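Local coordinates for glycerol dehydrogenase (Schizosaccharomyces pombe, PDB 1TA9), which oxidises glycerol to dihydroxyacetone with NAD(+), using a bound zinc ion, and serves in the assimilation of glycerol, at residues H315-G320 with T341-V346; V337-L342 with D412-V417. All blocks are in the same frame, centred on the assembly; numbering follows the deposited sequence.

Interaction 1 (H315-G320 with T341-V346); sequences HAIHNG and TLVQVV. With ZN (zinc ion), chain I.
While I317 reaches across to V343, the imidazoles and the amide of helix 313-322 beside that contact are engaged mainly along their edges. This is a helix-helix contact in the all-helical domain of the iron-containing alcohol dehydrogenase fold, where helix 313-322 carries one of the metal ligands. The H315 imidazole points its NE2 corner at the zinc ion, 2.2 Å away, with CD2 and CE1 each 3.2 Å from the metal, so the bond leaves the ring evenly between them. D232 and H333 also bind the metal, and the H333 ring meets that of H315 with the planes clearly inclined. At the other nitrogen, ND1 of H315 is hydrogen-bonded to E239, a second-shell carboxylate; held at both nitrogens, the ring has little freedom to turn. H318 stacks edge-to-face with H333, and its ND1 donates to N319 OD1 over 2.9 Å; the acceptor lies in the imidazole plane, yet the donor stands well above the plane of the N319 amide. The other end of that amide, ND2, is held by E396.

The Q344 amide on helix 333-347 is gripped at both ends: NE2 donates to E348, and OE1 accepts from the backbone N of A314, a polar link beside the contact. Between the two segments themselves the contact is apolar and buried. I317 holds CG1 anti to its carbonyl carbon (chi1 -64°) and continues extended, which carries CD1 obliquely onto the isopropyl group of V343. Beyond it, I317 CD1 also comes within 4.2 Å of the backbone N of Q344.

Interaction 2 (V337-L342 with D412-V417); sequences VAYGTL and DAIKAV
Y339 and V417 run past each other in opposite directions, the tyrosine reaching out from helix 333-347 and the valine from helix 407-428. Both helices belong to the helical domain of the iron-containing alcohol dehydrogenase fold; the two segments are 9.8 Å apart at their axes and run nearly perpendicular, at 103°. With CG anti to its backbone N (chi1 -167°), Y339 sends its ring across the gap, and V417 CG1 settles over one face in a CH-pi contact, 4.0 Å from the Y339 ring centroid. I414 stands at about a right angle to the tyrosine: its carbonyl O lies at the ring edge, near the plane, and its CG2 packs 4.1 Å from Y339 CE2.

The hydroxyl ends on helix backbone: Y339 OH donates to I414 O over 2.7 Å, with a C=O...O angle of 153° and only a modest tilt from the carbonyl plane. A buried phenol is thus satisfied by a main-chain oxygen of the partner helix; the bond fixes where the end of the ring lies, while the methyl over its face limits how it can turn. L342 crosses V417 at about a right angle, presenting its CB to V417 CG1 at 3.7 Å. Elsewhere on helix 407-428, D412 forms a salt bridge with R76 of the second subunit, so the helix also takes part in the assembly. The other branch of the valine, V417 CG2, rests 3.5 Å from the carbonyl O of L342.

Along the chain, helix 313-322 comes first, and interaction 1 closes a short loop of 20 residues, which includes the zinc ligand H333, by bringing 315-320 against 341-346. Interaction 2 starts one turn earlier on helix 333-347, at 337-342, and closes a far longer loop of 69 residues on 412-417. The two loops cross rather than nest, because the second opens before the first has closed, and they share T341 and L342. Helix 333-347 therefore stands in the middle: I317 CD1 lies 3.7 Å from G340 O, while V417 CG2 approaches V343 CA to 3.5 Å. Together they join the metal-binding region to helix 407-428, near the second subunit.

Interaction 1 (H315-G320 with T341-V346)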
ATOM      1  N   HIS B 315      14.057 -31.390 -12.114  1.00 14.74           N
ATOM      2  CA  HIS B 315      15.170 -32.221 -12.563  1.00 15.16           C
ATOM      3  C   HIS B 315      14.773 -33.652 -12.890  1.00 15.23           C
ATOM      4  O   HIS B 315      15.351 -34.271 -13.782  1.00 15.15           O
ATOM      5  CB  HIS B 315      16.305 -32.187 -11.542  1.00 15.16           C
ATOM      6  CG  HIS B 315      17.217 -31.015 -11.724  1.00 15.69           C
ATOM      7  ND1 HIS B 315      16.807 -29.718 -11.503  1.00 15.62           N
ATOM      8  CD2 HIS B 315      18.480 -30.937 -12.200  1.00 15.58           C
ATOM      9  CE1 HIS B 315      17.779 -28.889 -11.839  1.00 15.94           C
ATOM     10  NE2 HIS B 315      18.805 -29.604 -12.266  1.00 15.98           N
ATOM     11  N   ALA B 316      13.782 -34.177 -12.182  1.00 15.48           N
ATOM     12  CA  ALA B 316      13.317 -35.531 -12.458  1.00 15.72           C
ATOM     13  C   ALA B 316      12.739 -35.538 -13.876  1.00 16.09           C
ATOM     14  O   ALA B 316      12.930 -36.488 -14.641  1.00 15.70           O
ATOM     15  CB  ALA B 316      12.253 -35.934 -11.445  1.00 15.59           C
ATOM     16  N   ILE B 317      12.038 -34.463 -14.223  1.00 16.56           N
ATOM     17  CA  ILE B 317      11.444 -34.332 -15.548  1.00 17.28           C
ATOM     18  C   ILE B 317      12.548 -34.191 -16.591  1.00 17.66           C
ATOM     19  O   ILE B 317      12.441 -34.734 -17.693  1.00 17.58           O
ATOM     20  CB  ILE B 317      10.491 -33.122 -15.602  1.00 17.70           C
ATOM     21  CG1 ILE B 317       9.322 -33.369 -14.646  1.00 18.10           C
ATOM     22  CG2 ILE B 317       9.983 -32.910 -17.023  1.00 17.69           C
ATOM     23  CD1 ILE B 317       8.461 -32.164 -14.394  1.00 18.64           C
ATOM     24  N   HIS B 318      13.607 -33.467 -16.239  1.00 18.07           N
ATOM     25  CA  HIS B 318      14.739 -33.299 -17.143  1.00 18.81           C
ATOM     26  C   HIS B 318      15.321 -34.675 -17.467  1.00 19.19           C
ATOM     27  O   HIS B 318      15.634 -34.968 -18.622  1.00 19.29           O
ATOM     28  CB  HIS B 318      15.813 -32.414 -16.499  1.00 19.01           C
ATOM     29  CG  HIS B 318      17.196 -32.653 -17.028  1.00 19.58           C
ATOM     30  ND1 HIS B 318      17.956 -33.742 -16.657  1.00 19.92           N
ATOM     31  CD2 HIS B 318      17.954 -31.949 -17.904  1.00 19.88           C
ATOM     32  CE1 HIS B 318      19.120 -33.698 -17.278  1.00 19.93           C
ATOM     33  NE2 HIS B 318      19.145 -32.620 -18.041  1.00 20.03           N
ATOM     34  N   ASN B 319      15.450 -35.518 -16.446  1.00 19.61           N
ATOM     35  CA  ASN B 319      15.993 -36.860 -16.636  1.00 20.26           C
ATOM     36  C   ASN B 319      15.056 -37.726 -17.472  1.00 20.83           C
ATOM     37  O   ASN B 319      15.507 -38.537 -18.280  1.00 20.64           O
ATOM     38  CB  ASN B 319      16.256 -37.529 -15.284  1.00 20.24           C
ATOM     39  CG  ASN B 319      17.316 -36.807 -14.475  1.00 20.37           C
ATOM     40  OD1 ASN B 319      18.193 -36.149 -15.034  1.00 20.45           O
ATOM     41  ND2 ASN B 319      17.254 -36.944 -13.158  1.00 20.16           N
ATOM     42  N   GLY B 320      13.752 -37.550 -17.280  1.00 21.45           N
ATOM     43  CA  GLY B 320      12.793 -38.324 -18.050  1.00 22.56           C
ATOM     44  C   GLY B 320      12.832 -37.942 -19.520  1.00 23.46           C
ATOM     45  O   GLY B 320      12.734 -38.802 -20.397  1.00 23.23           O
ATOM     46  N   THR B 341      11.040 -27.011 -15.215  1.00 10.35           N
ATOM     47  CA  THR B 341      10.610 -26.153 -14.121  1.00 10.33           C
ATOM     48  C   THR B 341       9.179 -25.684 -14.392  1.00 10.36           C
ATOM     49  O   THR B 341       8.363 -25.606 -13.476  1.00 10.13           O
ATOM     50  CB  THR B 341      11.559 -24.941 -13.964  1.00 10.56           C
ATOM     51  OG1 THR B 341      12.881 -25.417 -13.673  1.00 10.08           O
ATOM     52  CG2 THR B 341      11.101 -24.034 -12.819  1.00 10.35           C
ATOM     53  N   LEU B 342       8.869 -25.388 -15.652  1.00 10.27           N
ATOM     54  CA  LEU B 342       7.516 -24.967 -15.995  1.00 10.35           C
ATOM     55  C   LEU B 342       6.569 -26.138 -15.766  1.00 10.39           C
ATOM     56  O   LEU B 342       5.422 -25.952 -15.355  1.00 10.76           O
ATOM     57  CB  LEU B 342       7.433 -24.509 -17.454  1.00 10.43           C
ATOM     58  CG  LEU B 342       8.123 -23.182 -17.800  1.00 10.75           C
ATOM     59  CD1 LEU B 342       7.859 -22.842 -19.266  1.00 10.81           C
ATOM     60  CD2 LEU B 342       7.598 -22.068 -16.901  1.00 10.45           C
ATOM     61  N   VAL B 343       7.046 -27.348 -16.034  1.00 10.30           N
ATOM     62  CA  VAL B 343       6.217 -28.524 -15.821  1.00 10.31           C
ATOM     63  C   VAL B 343       5.942 -28.653 -14.322  1.00 10.41           C
ATOM     64  O   VAL B 343       4.821 -28.975 -13.921  1.00 10.59           O
ATOM     65  CB  VAL B 343       6.904 -29.817 -16.328  1.00 10.21           C
ATOM     66  CG1 VAL B 343       6.005 -31.023 -16.055  1.00 10.14           C
ATOM     67  CG2 VAL B 343       7.183 -29.710 -17.834  1.00 10.03           C
ATOM     68  N   GLN B 344       6.951 -28.395 -13.491  1.00 10.21           N
ATOM     69  CA  GLN B 344       6.732 -28.487 -12.045  1.00 10.23           C
ATOM     70  C   GLN B 344       5.700 -27.448 -11.621  1.00 10.13           C
ATOM     71  O   GLN B 344       4.914 -27.684 -10.707  1.00  9.77           O
ATOM     72  CB  GLN B 344       8.025 -28.272 -11.239  1.00 10.10           C
ATOM     73  CG  GLN B 344       7.753 -28.353  -9.724  1.00 10.72           C
ATOM     74  CD  GLN B 344       8.997 -28.517  -8.873  1.00 10.92           C
ATOM     75  OE1 GLN B 344       9.980 -29.128  -9.296  1.00 11.08           O
ATOM     76  NE2 GLN B 344       8.948 -27.994  -7.647  1.00 10.77           N
ATOM     77  N   VAL B 345       5.705 -26.299 -12.290  1.00 10.14           N
ATOM     78  CA  VAL B 345       4.758 -25.232 -11.981  1.00 10.37           C
ATOM     79  C   VAL B 345       3.336 -25.703 -12.258  1.00 10.13           C
ATOM     80  O   VAL B 345       2.396 -25.332 -11.549  1.00 10.01           O
ATOM     81  CB  VAL B 345       5.073 -23.961 -12.811  1.00 10.80           C
ATOM     82  CG1 VAL B 345       3.895 -23.011 -12.795  1.00 11.33           C
ATOM     83  CG2 VAL B 345       6.306 -23.275 -12.233  1.00 11.31           C
ATOM     84  N   VAL B 346       3.180 -26.519 -13.294  1.00  9.77           N
ATOM     85  CA  VAL B 346       1.873 -27.057 -13.630  1.00  9.73           C
ATOM     86  C   VAL B 346       1.484 -28.085 -12.566  1.00  9.88           C
ATOM     87  O   VAL B 346       0.343 -28.109 -12.102  1.00  9.84           O
ATOM     88  CB  VAL B 346       1.890 -27.719 -15.031  1.00  9.69           C
ATOM     89  CG1 VAL B 346       0.552 -28.387 -15.319  1.00  9.97           C
ATOM     90  CG2 VAL B 346       2.186 -26.661 -16.090  1.00  9.72           C
TER
HETATM   91 ZN    ZN I1501      20.770 -28.848 -12.889  1.00 34.17          ZN

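Interaction 2 (V337-L342 with D412-V417)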
ATOM      1  N   VAL B 337      16.085 -28.220 -18.182  1.00 13.03           N
ATOM      2  CA  VAL B 337      15.652 -27.929 -16.816  1.00 13.01           C
ATOM      3  C   VAL B 337      14.627 -26.799 -16.764  1.00 12.65           C
ATOM      4  O   VAL B 337      13.683 -26.841 -15.972  1.00 12.70           O
ATOM      5  CB  VAL B 337      16.850 -27.558 -15.907  1.00 12.89           C
ATOM      6  CG1 VAL B 337      16.344 -26.982 -14.582  1.00 13.06           C
ATOM      7  CG2 VAL B 337      17.691 -28.795 -15.631  1.00 13.15           C
ATOM      8  N   ALA B 338      14.820 -25.784 -17.598  1.00 12.38           N
ATOM      9  CA  ALA B 338      13.892 -24.662 -17.632  1.00 12.12           C
ATOM     10  C   ALA B 338      12.498 -25.170 -18.000  1.00 11.91           C
ATOM     11  O   ALA B 338      11.514 -24.826 -17.341  1.00 11.65           O
ATOM     12  CB  ALA B 338      14.363 -23.621 -18.635  1.00 12.16           C
ATOM     13  N   TYR B 339      12.406 -25.987 -19.046  1.00 11.20           N
ATOM     14  CA  TYR B 339      11.108 -26.521 -19.443  1.00 11.02           C
ATOM     15  C   TYR B 339      10.560 -27.367 -18.293  1.00 10.93           C
ATOM     16  O   TYR B 339       9.379 -27.289 -17.961  1.00 10.90           O
ATOM     17  CB  TYR B 339      11.224 -27.384 -20.705  1.00 10.70           C
ATOM     18  CG  TYR B 339       9.882 -27.693 -21.339  1.00 10.69           C
ATOM     19  CD1 TYR B 339       9.333 -26.845 -22.301  1.00 10.40           C
ATOM     20  CD2 TYR B 339       9.135 -28.804 -20.938  1.00 10.55           C
ATOM     21  CE1 TYR B 339       8.071 -27.094 -22.853  1.00 10.44           C
ATOM     22  CE2 TYR B 339       7.868 -29.057 -21.478  1.00 10.42           C
ATOM     23  CZ  TYR B 339       7.345 -28.200 -22.434  1.00 10.54           C
ATOM     24  OH  TYR B 339       6.093 -28.444 -22.958  1.00 10.52           O
ATOM     25  N   GLY B 340      11.433 -28.170 -17.690  1.00 10.77           N
ATOM     26  CA  GLY B 340      11.031 -29.015 -16.579  1.00 10.71           C
ATOM     27  C   GLY B 340      10.514 -28.219 -15.392  1.00 10.51           C
ATOM     28  O   GLY B 340       9.657 -28.692 -14.645  1.00 10.38           O
ATOM     29  N   THR B 341      11.040 -27.011 -15.215  1.00 10.35           N
ATOM     30  CA  THR B 341      10.610 -26.153 -14.121  1.00 10.33           C
ATOM     31  C   THR B 341       9.179 -25.684 -14.392  1.00 10.36           C
ATOM     32  O   THR B 341       8.363 -25.606 -13.476  1.00 10.13           O
ATOM     33  CB  THR B 341      11.559 -24.941 -13.964  1.00 10.56           C
ATOM     34  OG1 THR B 341      12.881 -25.417 -13.673  1.00 10.08           O
ATOM     35  CG2 THR B 341      11.101 -24.034 -12.819  1.00 10.35           C
ATOM     36  N   LEU B 342       8.869 -25.388 -15.652  1.00 10.27           N
ATOM     37  CA  LEU B 342       7.516 -24.967 -15.995  1.00 10.35           C
ATOM     38  C   LEU B 342       6.569 -26.138 -15.766  1.00 10.39           C
ATOM     39  O   LEU B 342       5.422 -25.952 -15.355  1.00 10.76           O
ATOM     40  CB  LEU B 342       7.433 -24.509 -17.454  1.00 10.43           C
ATOM     41  CG  LEU B 342       8.123 -23.182 -17.800  1.00 10.75           C
ATOM     42  CD1 LEU B 342       7.859 -22.842 -19.266  1.00 10.81           C
ATOM     43  CD2 LEU B 342       7.598 -22.068 -16.901  1.00 10.45           C
ATOM     44  N   ASP B 412       0.625 -35.302 -19.035  1.00 11.43           N
ATOM     45  CA  ASP B 412      -0.360 -34.235 -19.216  1.00 11.46           C
ATOM     46  C   ASP B 412       0.234 -32.857 -18.953  1.00 10.96           C
ATOM     47  O   ASP B 412      -0.042 -31.896 -19.684  1.00 10.52           O
ATOM     48  CB  ASP B 412      -1.557 -34.439 -18.281  1.00 12.14           C
ATOM     49  CG  ASP B 412      -2.578 -35.415 -18.832  1.00 12.79           C
ATOM     50  OD1 ASP B 412      -2.374 -35.951 -19.945  1.00 13.36           O
ATOM     51  OD2 ASP B 412      -3.596 -35.639 -18.145  1.00 13.17           O
ATOM     52  N   ALA B 413       1.045 -32.764 -17.902  1.00 10.49           N
ATOM     53  CA  ALA B 413       1.664 -31.500 -17.525  1.00 10.38           C
ATOM     54  C   ALA B 413       2.674 -31.027 -18.571  1.00 10.31           C
ATOM     55  O   ALA B 413       2.814 -29.827 -18.805  1.00  9.93           O
ATOM     56  CB  ALA B 413       2.336 -31.631 -16.154  1.00 10.43           C
ATOM     57  N   ILE B 414       3.383 -31.965 -19.191  1.00 10.17           N
ATOM     58  CA  ILE B 414       4.351 -31.608 -20.223  1.00 10.20           C
ATOM     59  C   ILE B 414       3.613 -30.947 -21.390  1.00 10.23           C
ATOM     60  O   ILE B 414       4.071 -29.940 -21.939  1.00  9.92           O
ATOM     61  CB  ILE B 414       5.113 -32.855 -20.731  1.00 10.47           C
ATOM     62  CG1 ILE B 414       6.096 -33.328 -19.654  1.00 10.52           C
ATOM     63  CG2 ILE B 414       5.837 -32.536 -22.035  1.00 10.28           C
ATOM     64  CD1 ILE B 414       6.823 -34.619 -20.006  1.00 11.20           C
ATOM     65  N   LYS B 415       2.468 -31.511 -21.766  1.00 10.15           N
ATOM     66  CA  LYS B 415       1.680 -30.950 -22.858  1.00 10.43           C
ATOM     67  C   LYS B 415       1.001 -29.655 -22.432  1.00 10.14           C
ATOM     68  O   LYS B 415       0.841 -28.741 -23.236  1.00 10.05           O
ATOM     69  CB  LYS B 415       0.632 -31.959 -23.339  1.00 11.30           C
ATOM     70  CG  LYS B 415       1.232 -33.089 -24.173  1.00 12.67           C
ATOM     71  CD  LYS B 415       0.179 -34.070 -24.675  1.00 13.95           C
ATOM     72  CE  LYS B 415      -0.334 -34.966 -23.557  1.00 14.88           C
ATOM     73  NZ  LYS B 415      -1.223 -36.057 -24.080  1.00 15.88           N
ATOM     74  N   ALA B 416       0.603 -29.575 -21.166  1.00  9.80           N
ATOM     75  CA  ALA B 416      -0.048 -28.374 -20.659  1.00  9.76           C
ATOM     76  C   ALA B 416       0.909 -27.189 -20.767  1.00  9.77           C
ATOM     77  O   ALA B 416       0.517 -26.104 -21.190  1.00  9.86           O
ATOM     78  CB  ALA B 416      -0.478 -28.580 -19.211  1.00  9.60           C
ATOM     79  N   VAL B 417       2.166 -27.391 -20.379  1.00  9.88           N
ATOM     80  CA  VAL B 417       3.147 -26.315 -20.477  1.00 10.13           C
ATOM     81  C   VAL B 417       3.175 -25.796 -21.917  1.00 10.38           C
ATOM     82  O   VAL B 417       3.132 -24.591 -22.159  1.00 10.63           O
ATOM     83  CB  VAL B 417       4.568 -26.807 -20.097  1.00  9.92           C
ATOM     84  CG1 VAL B 417       5.598 -25.736 -20.440  1.00  9.64           C
ATOM     85  CG2 VAL B 417       4.626 -27.137 -18.603  1.00  9.96           C
TER